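Local atomic coordinates of enolase (alpha proteobacterium BAL199, PDB entry 3UGV), a protein that is an enolase-superfamily member of the mandelate racemase/muconate lactonizing enzyme type, binds magnesium and probably acts as a lyase on a carboxylate substrate. Residues 161-166 with 194-199. Sequence-based numbering, arbitrary orientation.
Sequences YNSNGL and KLRMGR
Lys194 N donates to Asn162 O at 3.0 Å, in a nearly straight bond. This backbone bond ties the end of strand 157-162 to strand 192-196. Farther along, Arg196 N reaches Leu166 O, also at 3.0 Å. Between these two bonds the chain turns through a loop, and a water links the two segments. The water lies close to Asn162 O and Lys194 O and accepts from Gly165 N. An Asx turn, Asn164 N to Asn162 OD1, shapes the start of the loop.

Arg196 grips the loop through its guanidinium edge. Its NH1 lies 2.6 Å from Gly165 O, in that carbonyl's plane and on a lone pair. The same NH1 is 2.9 Å from Ser163 O but stands above the carbonyl plane there; NH2 adds a weak bond to Ser163 O. A bend at chi2 (81°) turns the chain back toward these carbonyls, and Lys194 CD lies on one face of the guanidinium, toward its rim. With Arg196 replaced by an alanine, Ser163 O and Gly165 O would probably lose their guanidinium donors, and the loop would be less firmly fixed.

Lys194 crosses the Tyr161 ring obliquely, CE 3.8 Å from CE1. Its NZ donates to Tyr161 OH at 3.1 Å and also forms salt bridges with Glu251 and Glu347. The side chain of Lys194 lies about 4 Å from the bound magnesium ion.

The apolar pair is Leu166 CB with Leu195 CD1, 3.8 Å apart; Leu166 CD1 also touches the carbonyl oxygen Lys194 O.

Strand 192-196 is followed by strand 221-225 in the parallel sheet, and Glu251 binds magnesium with Asp225 and Glu277. The contact thus joins neighbouring strands of the enolase-superfamily barrel beside its metal site.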
loop_
_atom_site.group_PDB
_atom_site.type_symbol
_atom_site.label_atom_id
_atom_site.label_comp_id
_atom_site.label_asym_id
_atom_site.label_seq_id
_atom_site.Cartn_x
_atom_site.Cartn_y
_atom_site.Cartn_z
ATOM N N TYR F 161 19.482 10.232 -31.456
ATOM C CA TYR F 161 19.901 11.539 -30.984
ATOM C C TYR F 161 21.400 11.481 -30.803
ATOM O O TYR F 161 21.972 10.407 -30.581
ATOM C CB TYR F 161 19.195 11.912 -29.670
ATOM C CG TYR F 161 19.572 11.061 -28.453
ATOM C CD1 TYR F 161 20.572 11.467 -27.589
ATOM C CD2 TYR F 161 18.902 9.875 -28.161
ATOM C CE1 TYR F 161 20.906 10.711 -26.481
ATOM C CE2 TYR F 161 19.221 9.124 -27.057
ATOM C CZ TYR F 161 20.228 9.550 -26.221
ATOM O OH TYR F 161 20.570 8.821 -25.129
ATOM N N ASN F 162 22.038 12.635 -30.895
ATOM C CA ASN F 162 23.486 12.683 -30.953
ATOM C C ASN F 162 24.105 12.898 -29.568
ATOM O O ASN F 162 24.002 13.989 -28.996
ATOM C CB ASN F 162 23.910 13.801 -31.929
ATOM C CG ASN F 162 25.394 13.763 -32.269
ATOM O OD1 ASN F 162 26.216 13.221 -31.520
ATOM N ND2 ASN F 162 25.744 14.354 -33.403
ATOM N N SER F 163 24.760 11.874 -29.026
ATOM C CA SER F 163 25.458 12.061 -27.758
ATOM C C SER F 163 26.974 12.243 -27.866
ATOM O O SER F 163 27.690 12.062 -26.881
ATOM C CB SER F 163 25.089 10.978 -26.724
ATOM O OG SER F 163 25.547 9.701 -27.101
ATOM N N ASN F 164 27.461 12.631 -29.043
ATOM C CA ASN F 164 28.906 12.799 -29.223
ATOM C C ASN F 164 29.584 13.789 -28.268
ATOM O O ASN F 164 30.769 13.640 -27.971
ATOM C CB ASN F 164 29.236 13.210 -30.650
ATOM C CG ASN F 164 29.592 12.035 -31.537
ATOM O OD1 ASN F 164 29.884 10.928 -31.066
ATOM N ND2 ASN F 164 29.587 12.279 -32.843
ATOM N N GLY F 165 28.857 14.804 -27.803
ATOM C CA GLY F 165 29.486 15.860 -27.018
ATOM C C GLY F 165 28.581 16.706 -26.135
ATOM O O GLY F 165 27.786 16.183 -25.365
ATOM N N LEU F 166 28.708 18.025 -26.247
ATOM C CA LEU F 166 28.027 18.948 -25.340
ATOM C C LEU F 166 28.387 18.632 -23.884
ATOM O O LEU F 166 27.509 18.537 -23.007
ATOM C CB LEU F 166 26.511 18.927 -25.556
ATOM C CG LEU F 166 26.077 19.110 -27.018
ATOM C CD1 LEU F 166 24.564 19.240 -27.136
ATOM C CD2 LEU F 166 26.761 20.335 -27.618
ATOM N N LYS F 194 22.096 15.037 -26.888
ATOM C CA LYS F 194 22.313 14.911 -25.451
ATOM C C LYS F 194 23.143 16.072 -24.919
ATOM O O LYS F 194 24.238 16.343 -25.404
ATOM C CB LYS F 194 22.983 13.590 -25.073
ATOM C CG LYS F 194 23.269 13.510 -23.566
ATOM C CD LYS F 194 23.405 12.095 -23.099
ATOM C CE LYS F 194 22.050 11.448 -22.961
ATOM N NZ LYS F 194 22.215 9.984 -22.793
ATOM N N LEU F 195 22.622 16.736 -23.896
ATOM C CA LEU F 195 23.298 17.864 -23.282
ATOM C C LEU F 195 23.722 17.490 -21.851
ATOM O O LEU F 195 22.890 17.100 -21.033
ATOM C CB LEU F 195 22.355 19.075 -23.277
ATOM C CG LEU F 195 22.846 20.341 -22.593
ATOM C CD1 LEU F 195 24.032 20.870 -23.355
ATOM C CD2 LEU F 195 21.747 21.378 -22.507
ATOM N N ARG F 196 25.015 17.590 -21.546
ATOM C CA ARG F 196 25.465 17.261 -20.197
ATOM C C ARG F 196 25.341 18.463 -19.264
ATOM O O ARG F 196 25.611 19.604 -19.651
ATOM C CB ARG F 196 26.895 16.722 -20.190
ATOM C CG ARG F 196 27.018 15.239 -20.536
ATOM C CD ARG F 196 26.977 14.944 -22.041
ATOM N NE ARG F 196 26.987 13.500 -22.299
ATOM C CZ ARG F 196 27.247 12.941 -23.481
ATOM N NH1 ARG F 196 27.524 13.710 -24.526
ATOM N NH2 ARG F 196 27.236 11.610 -23.622
ATOM N N MET F 197 24.912 18.199 -18.038
ATOM C CA MET F 197 24.787 19.241 -17.024
ATOM C C MET F 197 25.508 18.830 -15.737
ATOM O O MET F 197 25.888 17.667 -15.556
ATOM C CB MET F 197 23.317 19.538 -16.723
ATOM C CG MET F 197 22.573 20.286 -17.854
ATOM S SD MET F 197 21.072 21.110 -17.237
ATOM C CE MET F 197 20.482 21.948 -18.703
ATOM N N GLY F 198 25.697 19.792 -14.849
ATOM C CA GLY F 198 26.383 19.540 -13.599
ATOM C C GLY F 198 27.538 20.493 -13.342
ATOM O O GLY F 198 28.489 20.144 -12.651
ATOM N N ARG F 199 27.467 21.699 -13.903
ATOM C CA ARG F 199 28.474 22.706 -13.609
ATOM C C ARG F 199 28.416 23.095 -12.133
ATOM O O ARG F 199 27.446 22.792 -11.448
ATOM C CB ARG F 199 28.274 23.921 -14.506
ATOM C CG ARG F 199 28.736 23.656 -15.925
ATOM C CD ARG F 199 28.113 24.618 -16.910
ATOM N NE ARG F 199 28.439 24.256 -18.289
ATOM C CZ ARG F 199 27.739 23.404 -19.035
ATOM N NH1 ARG F 199 26.661 22.805 -18.542
ATOM N NH2 ARG F 199 28.118 23.144 -20.278
HETATM O O HOH W 1 25.861 15.250 -27.540
#